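Local coordinates for epidermal growth factor receptor pathway substrate 8-like protein 1 (Mus musculus, PDB 2CY4), which probably acts as an adaptor in epidermal growth factor receptor signalling, through a phosphotyrosine-binding domain likely to recognise short peptide motifs of partner proteins, at residues S9-N14 against L115-E120; H15-C20 against R35-M40; V80-V85 against L95-Q100. All coordinates share one frame; numbering follows the deposited sequence.

Interaction 1. Residues S9-N14 against L115-E120; sequences SQYHVN and LLLGAE
L115 and L117 reach from the turn before the last helix onto strand 9-14, and the contact is mainly apolar, with no hydrogen bond passing between the two segments. L117 meets Y11 at the edge of the phenol ring: its CD1 lies near the ring plane, 3.6 Å from CD2 of Y11, with CE2 slightly farther off. The two side chains stand at about a right angle, so a single methyl of L117 abuts the rim of the ring. L115 touches more residues, dividing its methyls between backbone and side chain. CD2 of L115 packs on the strand's main chain, 3.2 Å from O of H12 and 3.5 Å from CA of V13. The other methyl, CD1, is 3.7 Å from ND2 of N14, the two side chains crossing at about a right angle. The chi2 of L115, 15°, is nearly eclipsed, a torsion that places both methyls toward the strand.

The fold is that of the PH superfamily, an antiparallel sheet closed off by a C-terminal helix; residues 115-118 lead from strand 108-113 into that helix, and 119-120 begin it. G118 takes the N-cap position, with a positive phi of 91°. The first turns of the helix complete the packing: L121 and I122 lie on Y11, and I122 also on V13.

Polar interactions belong to the surroundings of the contact. The hydroxyl of Y11 hydrogen-bonds to D125 on the helix, an acceptor it shares with OG of S9, and this ties the phenol at its far end while L117 sits at its edge. The side chain of Y11 also lies about 6 Å from a bound calcium ion. Backbone hydrogen bonds link Y11 to L53 and V13 to M51, joining this strand to strand 49-55.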
loop_
_atom_site.group_PDB
_atom_site.type_symbol
_atom_site.label_atom_id
_atom_site.label_comp_id
_atom_site.label_asym_id
_atom_site.label_seq_id
_atom_site.Cartn_x
_atom_site.Cartn_y
_atom_site.Cartn_z
ATOM N N SER A 9 -12.205 -17.058 -8.401
ATOM C CA SER A 9 -11.622 -17.170 -9.742
ATOM C C SER A 9 -10.210 -16.543 -9.633
ATOM O O SER A 9 -9.923 -15.793 -8.710
ATOM C CB SER A 9 -12.529 -16.428 -10.758
ATOM O OG SER A 9 -12.573 -15.044 -10.415
ATOM N N GLN A 10 -9.336 -16.810 -10.599
ATOM C CA GLN A 10 -7.993 -16.302 -10.484
ATOM C C GLN A 10 -7.500 -16.102 -11.908
ATOM O O GLN A 10 -7.838 -16.865 -12.823
ATOM C CB GLN A 10 -7.170 -17.334 -9.742
ATOM C CG GLN A 10 -5.838 -16.841 -9.326
ATOM C CD GLN A 10 -5.143 -17.895 -8.488
ATOM O OE1 GLN A 10 -4.568 -18.851 -9.005
ATOM N NE2 GLN A 10 -5.233 -17.747 -7.194
ATOM N N TYR A 11 -6.796 -15.022 -12.113
ATOM C CA TYR A 11 -6.278 -14.710 -13.422
ATOM C C TYR A 11 -4.816 -14.349 -13.324
ATOM O O TYR A 11 -4.359 -13.738 -12.313
ATOM C CB TYR A 11 -6.969 -13.461 -13.967
ATOM C CG TYR A 11 -8.465 -13.557 -13.996
ATOM C CD1 TYR A 11 -9.223 -13.184 -12.879
ATOM C CD2 TYR A 11 -9.140 -14.014 -15.145
ATOM C CE1 TYR A 11 -10.627 -13.244 -12.886
ATOM C CE2 TYR A 11 -10.557 -14.095 -15.164
ATOM C CZ TYR A 11 -11.277 -13.704 -14.029
ATOM O OH TYR A 11 -12.645 -13.812 -14.047
ATOM N N HIS A 12 -4.082 -14.699 -14.369
ATOM C CA HIS A 12 -2.697 -14.262 -14.483
ATOM C C HIS A 12 -2.728 -12.882 -15.159
ATOM O O HIS A 12 -3.271 -12.711 -16.258
ATOM C CB HIS A 12 -1.882 -15.209 -15.352
ATOM C CG HIS A 12 -1.365 -16.374 -14.602
ATOM N ND1 HIS A 12 -0.115 -16.376 -14.043
ATOM C CD2 HIS A 12 -1.950 -17.552 -14.270
ATOM C CE1 HIS A 12 0.061 -17.518 -13.383
ATOM N NE2 HIS A 12 -1.035 -18.240 -13.505
ATOM N N VAL A 13 -2.155 -11.885 -14.502
ATOM C CA VAL A 13 -2.115 -10.563 -15.100
ATOM C C VAL A 13 -0.710 -10.047 -14.961
ATOM O O VAL A 13 0.103 -10.646 -14.254
ATOM C CB VAL A 13 -3.024 -9.565 -14.341
ATOM C CG1 VAL A 13 -4.468 -10.078 -14.304
ATOM C CG2 VAL A 13 -2.551 -9.442 -12.916
ATOM N N ASN A 14 -0.425 -8.924 -15.635
ATOM C CA ASN A 14 0.857 -8.265 -15.455
ATOM C C ASN A 14 0.548 -6.969 -14.727
ATOM O O ASN A 14 -0.114 -6.115 -15.300
ATOM C CB ASN A 14 1.487 -7.805 -16.757
ATOM C CG ASN A 14 2.297 -8.924 -17.457
ATOM O OD1 ASN A 14 2.674 -9.903 -16.853
ATOM N ND2 ASN A 14 2.576 -8.727 -18.706
ATOM N N LEU A 115 -3.863 -9.644 -20.286
ATOM C CA LEU A 115 -3.316 -10.808 -21.015
ATOM C C LEU A 115 -4.378 -11.567 -21.862
ATOM O O LEU A 115 -5.334 -10.958 -22.353
ATOM C CB LEU A 115 -2.625 -11.709 -19.977
ATOM C CG LEU A 115 -1.173 -11.345 -19.540
ATOM C CD1 LEU A 115 -0.708 -9.952 -19.907
ATOM C CD2 LEU A 115 -0.875 -11.688 -18.161
ATOM N N LEU A 116 -4.270 -12.870 -21.970
ATOM C CA LEU A 116 -5.159 -13.642 -22.853
ATOM C C LEU A 116 -6.655 -13.538 -22.535
ATOM O O LEU A 116 -7.457 -13.170 -23.390
ATOM C CB LEU A 116 -4.681 -15.080 -22.883
ATOM C CG LEU A 116 -5.486 -16.028 -23.788
ATOM C CD1 LEU A 116 -5.458 -15.531 -25.229
ATOM C CD2 LEU A 116 -4.906 -17.413 -23.661
ATOM N N LEU A 117 -7.042 -13.777 -21.292
ATOM C CA LEU A 117 -8.463 -13.654 -20.949
ATOM C C LEU A 117 -8.945 -12.211 -21.059
ATOM O O LEU A 117 -10.133 -11.946 -21.310
ATOM C CB LEU A 117 -8.707 -14.215 -19.527
ATOM C CG LEU A 117 -8.524 -15.738 -19.432
ATOM C CD1 LEU A 117 -8.648 -16.219 -17.974
ATOM C CD2 LEU A 117 -9.687 -16.401 -20.276
ATOM N N GLY A 118 -8.040 -11.258 -20.806
ATOM C CA GLY A 118 -8.401 -9.870 -20.994
ATOM C C GLY A 118 -8.997 -9.107 -19.792
ATOM O O GLY A 118 -9.682 -9.663 -18.866
ATOM N N ALA A 119 -8.757 -7.803 -19.846
ATOM C CA ALA A 119 -9.237 -6.846 -18.809
ATOM C C ALA A 119 -10.766 -6.820 -18.673
ATOM O O ALA A 119 -11.316 -6.764 -17.550
ATOM C CB ALA A 119 -8.743 -5.419 -19.102
ATOM N N GLU A 120 -11.490 -6.854 -19.799
ATOM C CA GLU A 120 -12.982 -6.815 -19.701
ATOM C C GLU A 120 -13.625 -7.951 -18.899
ATOM O O GLU A 120 -14.554 -7.744 -18.095
ATOM C CB GLU A 120 -13.664 -6.759 -21.084
ATOM C CG GLU A 120 -14.219 -5.337 -21.355
ATOM C CD GLU A 120 -15.294 -4.862 -20.296
ATOM O OE1 GLU A 120 -15.612 -3.637 -20.234
ATOM O OE2 GLU A 120 -15.819 -5.723 -19.545
#

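Interaction 2. Residues H15-C20 against R35-M40; sequences HLVTFC and RKLAVM
The side chain of K36 runs along one face of the F19 ring, which its methylenes cover. CD sits almost exactly over the middle, 3.5 Å from the centroid of the F19 ring in a CH-pi contact, and CE comes down near the root of the ring, 3.4 Å from CG of F19. The two chains slide past each other in opposite directions. K36 is extended as far as CE and bends only at chi4 (64°), where NZ turns off; at 5.1 Å from the F19 centroid, NZ offers at most a weak cation-pi attraction. SE of M40, a selenomethionine one turn beyond K36, approaches the ring obliquely to within 4.2 Å of CD2 of F19, a Met-aromatic contact.

From the next helix residue after K36, CD1 of L37 fits into the fork of V17, 3.7 Å from its CG1 and with CG2 almost as near. CE of M40 touches CG1 of the same valine at 4.0 Å, so CG1 of V17 is flanked by L37 and M40. L16 borders the hollow, its CB 4.2 Å from CD1 of L37. L16 and V17 can both face the helix because they form a classic beta bulge opposite F111.

The axes of segments 15-20 and 35-40 approach to 9.7 Å, at 110° between their directions. Helix 30-42 packs here on strand 9-20 where that strand pairs with strand 108-113, and L94, from the next strand, packs on L16 and L37. At the strand's end, C20 forms a disulfide with C20 of the second subunit, whose A105 packs on M40 and whose Q106 packs on F19.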
loop_
_atom_site.group_PDB
_atom_site.type_symbol
_atom_site.label_atom_id
_atom_site.label_comp_id
_atom_site.label_asym_id
_atom_site.label_seq_id
_atom_site.Cartn_x
_atom_site.Cartn_y
_atom_site.Cartn_z
ATOM N N HIS A 15 1.067 -6.803 -13.506
ATOM C CA HIS A 15 0.890 -5.537 -12.788
ATOM C C HIS A 15 1.827 -4.519 -13.450
ATOM O O HIS A 15 2.996 -4.802 -13.615
ATOM C CB HIS A 15 1.274 -5.737 -11.300
ATOM C CG HIS A 15 1.339 -4.446 -10.519
ATOM N ND1 HIS A 15 2.459 -3.634 -10.509
ATOM C CD2 HIS A 15 0.389 -3.815 -9.777
ATOM C CE1 HIS A 15 2.199 -2.536 -9.784
ATOM N NE2 HIS A 15 0.964 -2.620 -9.331
ATOM N N LEU A 16 1.334 -3.337 -13.869
ATOM C CA LEU A 16 2.199 -2.297 -14.452
ATOM C C LEU A 16 2.602 -1.218 -13.414
ATOM O O LEU A 16 3.777 -0.854 -13.307
ATOM C CB LEU A 16 1.491 -1.577 -15.623
ATOM C CG LEU A 16 1.170 -2.546 -16.768
ATOM C CD1 LEU A 16 0.479 -1.713 -17.882
ATOM C CD2 LEU A 16 2.511 -3.137 -17.339
ATOM N N VAL A 17 1.634 -0.687 -12.646
ATOM C CA VAL A 17 1.987 0.384 -11.708
ATOM C C VAL A 17 0.895 0.500 -10.693
ATOM O O VAL A 17 -0.258 0.146 -10.964
ATOM C CB VAL A 17 2.091 1.870 -12.366
ATOM C CG1 VAL A 17 3.175 1.937 -13.365
ATOM C CG2 VAL A 17 0.774 2.308 -12.958
ATOM N N THR A 18 1.309 0.980 -9.534
ATOM C CA THR A 18 0.415 1.303 -8.420
ATOM C C THR A 18 0.835 2.739 -8.020
ATOM O O THR A 18 2.027 2.978 -7.827
ATOM C CB THR A 18 0.553 0.365 -7.181
ATOM O OG1 THR A 18 -0.067 -0.881 -7.542
ATOM C CG2 THR A 18 -0.283 0.975 -5.881
ATOM N N PHE A 19 -0.074 3.736 -8.014
ATOM C CA PHE A 19 0.349 5.063 -7.495
ATOM C C PHE A 19 -0.822 5.647 -6.690
ATOM O O PHE A 19 -2.005 5.273 -6.889
ATOM C CB PHE A 19 0.781 6.060 -8.619
ATOM C CG PHE A 19 -0.276 6.295 -9.706
ATOM C CD1 PHE A 19 -1.323 7.202 -9.486
ATOM C CD2 PHE A 19 -0.190 5.663 -10.956
ATOM C CE1 PHE A 19 -2.270 7.494 -10.466
ATOM C CE2 PHE A 19 -1.126 5.939 -11.960
ATOM C CZ PHE A 19 -2.195 6.880 -11.699
ATOM N N CYS A 20 -0.499 6.546 -5.766
ATOM C CA CYS A 20 -1.528 7.170 -4.942
ATOM C C CYS A 20 -2.161 8.366 -5.611
ATOM O O CYS A 20 -1.520 9.032 -6.410
ATOM C CB CYS A 20 -0.929 7.687 -3.621
ATOM S SG CYS A 20 0.337 6.527 -3.088
ATOM N N ARG A 35 -2.424 8.814 -18.658
ATOM C CA ARG A 35 -1.321 9.703 -19.036
ATOM C C ARG A 35 -0.098 9.522 -18.094
ATOM O O ARG A 35 1.067 9.414 -18.483
ATOM C CB ARG A 35 -1.884 11.131 -19.025
ATOM C CG ARG A 35 -1.014 12.250 -19.513
ATOM C CD ARG A 35 -1.897 13.271 -20.363
ATOM N NE ARG A 35 -3.218 13.614 -19.784
ATOM C CZ ARG A 35 -4.404 13.332 -20.347
ATOM N NH1 ARG A 35 -4.451 12.690 -21.522
ATOM N NH2 ARG A 35 -5.550 13.701 -19.747
ATOM N N LYS A 36 -0.373 9.511 -16.813
ATOM C CA LYS A 36 0.671 9.301 -15.844
ATOM C C LYS A 36 1.381 7.931 -16.053
ATOM O O LYS A 36 2.580 7.820 -15.826
ATOM C CB LYS A 36 0.096 9.336 -14.419
ATOM C CG LYS A 36 1.196 9.084 -13.348
ATOM C CD LYS A 36 0.610 9.355 -11.953
ATOM C CE LYS A 36 1.543 8.962 -10.866
ATOM N NZ LYS A 36 2.805 9.760 -10.849
ATOM N N LEU A 37 0.634 6.894 -16.427
ATOM C CA LEU A 37 1.246 5.590 -16.642
ATOM C C LEU A 37 2.211 5.798 -17.813
ATOM O O LEU A 37 3.356 5.378 -17.737
ATOM C CB LEU A 37 0.184 4.549 -17.011
ATOM C CG LEU A 37 0.668 3.221 -17.652
ATOM C CD1 LEU A 37 1.563 2.471 -16.700
ATOM C CD2 LEU A 37 -0.520 2.353 -18.076
ATOM N N ALA A 38 1.760 6.477 -18.858
ATOM C CA ALA A 38 2.609 6.719 -20.035
ATOM C C ALA A 38 3.904 7.482 -19.667
ATOM O O ALA A 38 5.016 7.095 -20.059
ATOM C CB ALA A 38 1.807 7.484 -21.110
ATOM N N VAL A 39 3.770 8.539 -18.869
ATOM C CA VAL A 39 4.936 9.313 -18.395
ATOM C C VAL A 39 5.865 8.438 -17.523
ATOM O O VAL A 39 7.105 8.418 -17.690
ATOM C CB VAL A 39 4.483 10.567 -17.565
ATOM C CG1 VAL A 39 5.670 11.230 -16.829
ATOM C CG2 VAL A 39 3.855 11.564 -18.516
HETATM N N MSE A 40 5.293 7.721 -16.560
HETATM C CA MSE A 40 6.145 6.833 -15.743
HETATM C C MSE A 40 6.871 5.840 -16.638
HETATM O O MSE A 40 8.051 5.536 -16.440
HETATM C CB MSE A 40 5.317 6.061 -14.697
HETATM C CG MSE A 40 4.658 7.042 -13.673
HETATM SE SE MSE A 40 3.711 6.021 -12.398
HETATM C CE MSE A 40 5.162 4.964 -11.745
#

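Interaction 3. Residues V80-V85 against L95-Q100; sequences VRCDAV and LLLVCQ
R81 leans its CG and CD on V98 of the partner strand, then turns along its own strand to D83. Its CG rests 3.5 Å from CG2 of V98, an arrangement set by a chi1 of 69° that tucks CG between the backbone N and the carbonyl carbon. The guanidinium then grips the carboxylate side-on in a salt bridge: NE of R81 lies 2.8 Å from OD1 of D83, on the syn side, while NH2 gives a nearly straight bond to OD2 from above the carboxylate plane. D83 in turn runs alongside L96, pointing the same way, and V85 crosses L96 obliquely, its CG2 3.9 Å from CB of L96.

These strands form the antiparallel hairpin 79-85 and 94-99, with 79-85 as an edge strand of the sheet within this chain. V80 and R81 together face V98 in a classic beta bulge: V98 O accepts from V80 N at 2.7 Å and, weakly, from R81 N. Beyond it, D83 and L96 exchange two backbone bonds.

On the other face, SG of C82 is directed at CD1 of L95, 3.6 Å away, and its CB meets CD2 of L97. I126 of the C-terminal helix packs on C82, whereas V30 of helix 30-42 touches R81 and V85.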
loop_
_atom_site.group_PDB
_atom_site.type_symbol
_atom_site.label_atom_id
_atom_site.label_comp_id
_atom_site.label_asym_id
_atom_site.label_seq_id
_atom_site.Cartn_x
_atom_site.Cartn_y
_atom_site.Cartn_z
ATOM N N VAL A 80 -13.097 1.026 -5.086
ATOM C CA VAL A 80 -13.856 2.208 -5.503
ATOM C C VAL A 80 -14.424 1.966 -6.861
ATOM O O VAL A 80 -15.612 2.222 -7.097
ATOM C CB VAL A 80 -12.942 3.479 -5.545
ATOM C CG1 VAL A 80 -13.726 4.683 -6.111
ATOM C CG2 VAL A 80 -12.367 3.810 -4.082
ATOM N N ARG A 81 -13.594 1.469 -7.765
ATOM C CA ARG A 81 -14.109 1.212 -9.093
ATOM C C ARG A 81 -13.162 0.275 -9.817
ATOM O O ARG A 81 -12.015 0.146 -9.417
ATOM C CB ARG A 81 -14.196 2.516 -9.897
ATOM C CG ARG A 81 -12.836 3.143 -10.290
ATOM C CD ARG A 81 -13.077 4.503 -10.952
ATOM N NE ARG A 81 -13.575 4.355 -12.319
ATOM C CZ ARG A 81 -14.003 5.330 -13.100
ATOM N NH1 ARG A 81 -13.995 6.592 -12.661
ATOM N NH2 ARG A 81 -14.474 5.047 -14.326
ATOM N N CYS A 82 -13.611 -0.284 -10.935
ATOM C CA CYS A 82 -12.831 -1.246 -11.729
ATOM C C CYS A 82 -13.280 -1.043 -13.182
ATOM O O CYS A 82 -14.497 -1.083 -13.457
ATOM C CB CYS A 82 -13.132 -2.681 -11.225
ATOM S SG CYS A 82 -12.106 -3.854 -12.162
ATOM N N ASP A 83 -12.339 -0.823 -14.116
ATOM C CA ASP A 83 -12.702 -0.579 -15.495
ATOM C C ASP A 83 -11.703 -1.223 -16.407
ATOM O O ASP A 83 -10.569 -1.458 -16.041
ATOM C CB ASP A 83 -12.666 0.928 -15.821
ATOM C CG ASP A 83 -13.453 1.767 -14.827
ATOM O OD1 ASP A 83 -12.989 1.999 -13.683
ATOM O OD2 ASP A 83 -14.551 2.173 -15.191
ATOM N N ALA A 84 -12.141 -1.425 -17.628
ATOM C CA ALA A 84 -11.304 -1.935 -18.715
ATOM C C ALA A 84 -11.078 -0.597 -19.511
ATOM O O ALA A 84 -11.985 0.065 -19.992
ATOM C CB ALA A 84 -12.076 -3.071 -19.522
ATOM N N VAL A 85 -9.826 -0.208 -19.664
ATOM C CA VAL A 85 -9.545 1.082 -20.221
ATOM C C VAL A 85 -8.559 0.926 -21.340
ATOM O O VAL A 85 -7.524 0.235 -21.220
ATOM C CB VAL A 85 -8.830 2.012 -19.096
ATOM C CG1 VAL A 85 -8.238 3.285 -19.719
ATOM C CG2 VAL A 85 -9.793 2.411 -17.953
ATOM N N LEU A 95 -6.543 -3.213 -17.284
ATOM C CA LEU A 95 -7.506 -3.303 -16.190
ATOM C C LEU A 95 -7.149 -2.150 -15.189
ATOM O O LEU A 95 -5.992 -2.078 -14.724
ATOM C CB LEU A 95 -7.388 -4.654 -15.468
ATOM C CG LEU A 95 -8.313 -4.754 -14.225
ATOM C CD1 LEU A 95 -9.730 -4.926 -14.699
ATOM C CD2 LEU A 95 -8.007 -5.944 -13.368
ATOM N N LEU A 96 -8.096 -1.259 -14.884
ATOM C CA LEU A 96 -7.869 -0.162 -13.932
ATOM C C LEU A 96 -8.641 -0.527 -12.639
ATOM O O LEU A 96 -9.778 -0.937 -12.671
ATOM C CB LEU A 96 -8.372 1.177 -14.514
ATOM C CG LEU A 96 -8.644 2.254 -13.437
ATOM C CD1 LEU A 96 -7.369 2.777 -12.884
ATOM C CD2 LEU A 96 -9.279 3.451 -14.088
ATOM N N LEU A 97 -7.993 -0.446 -11.510
ATOM C CA LEU A 97 -8.630 -0.775 -10.232
ATOM C C LEU A 97 -8.293 0.429 -9.347
ATOM O O LEU A 97 -7.119 0.849 -9.240
ATOM C CB LEU A 97 -7.948 -2.020 -9.639
ATOM C CG LEU A 97 -8.766 -3.258 -9.322
ATOM C CD1 LEU A 97 -7.841 -4.118 -8.398
ATOM C CD2 LEU A 97 -10.114 -2.869 -8.552
ATOM N N VAL A 98 -9.308 0.971 -8.718
ATOM C CA VAL A 98 -9.092 2.059 -7.813
ATOM C C VAL A 98 -9.525 1.508 -6.438
ATOM O O VAL A 98 -10.664 1.018 -6.263
ATOM C CB VAL A 98 -9.941 3.312 -8.155
ATOM C CG1 VAL A 98 -9.637 4.398 -7.065
ATOM C CG2 VAL A 98 -9.488 3.913 -9.452
ATOM N N CYS A 99 -8.671 1.686 -5.437
ATOM C CA CYS A 99 -8.959 1.158 -4.087
ATOM C C CYS A 99 -8.598 2.178 -3.004
ATOM O O CYS A 99 -7.882 3.158 -3.235
ATOM C CB CYS A 99 -8.093 -0.072 -3.771
ATOM S SG CYS A 99 -8.163 -1.366 -4.968
ATOM N N GLN A 100 -9.116 1.942 -1.825
ATOM C CA GLN A 100 -8.826 2.778 -0.661
ATOM C C GLN A 100 -8.634 1.815 0.504
ATOM O O GLN A 100 -9.613 1.333 1.040
ATOM C CB GLN A 100 -9.988 3.752 -0.418
ATOM C CG GLN A 100 -9.975 4.551 0.891
ATOM C CD GLN A 100 -8.849 5.561 0.930
ATOM O OE1 GLN A 100 -7.788 5.285 1.466
ATOM N NE2 GLN A 100 -9.057 6.711 0.319
#

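All three contacts hang on one antiparallel sheet. Interactions 1 and 2 use successive halves of strand 9-20 and have centres 18 Å apart; one adds the entry to the C-terminal helix, the other helix 30-42. Interaction 1 touches interaction 3 directly: CB of A119 lies 3.6 Å from N of L95, and CG of E120 lies 3.6 Å from CB of A84. Interactions 2 and 3 do not touch, their nearest atoms being about 7 Å apart. The calcium ion lies about 6 Å from the side chain of Y11 and about 12 Å from that of C82. In related phosphotyrosine-binding domains, peptides commonly bind between the strand equivalent to 79-85 and the C-terminal helix.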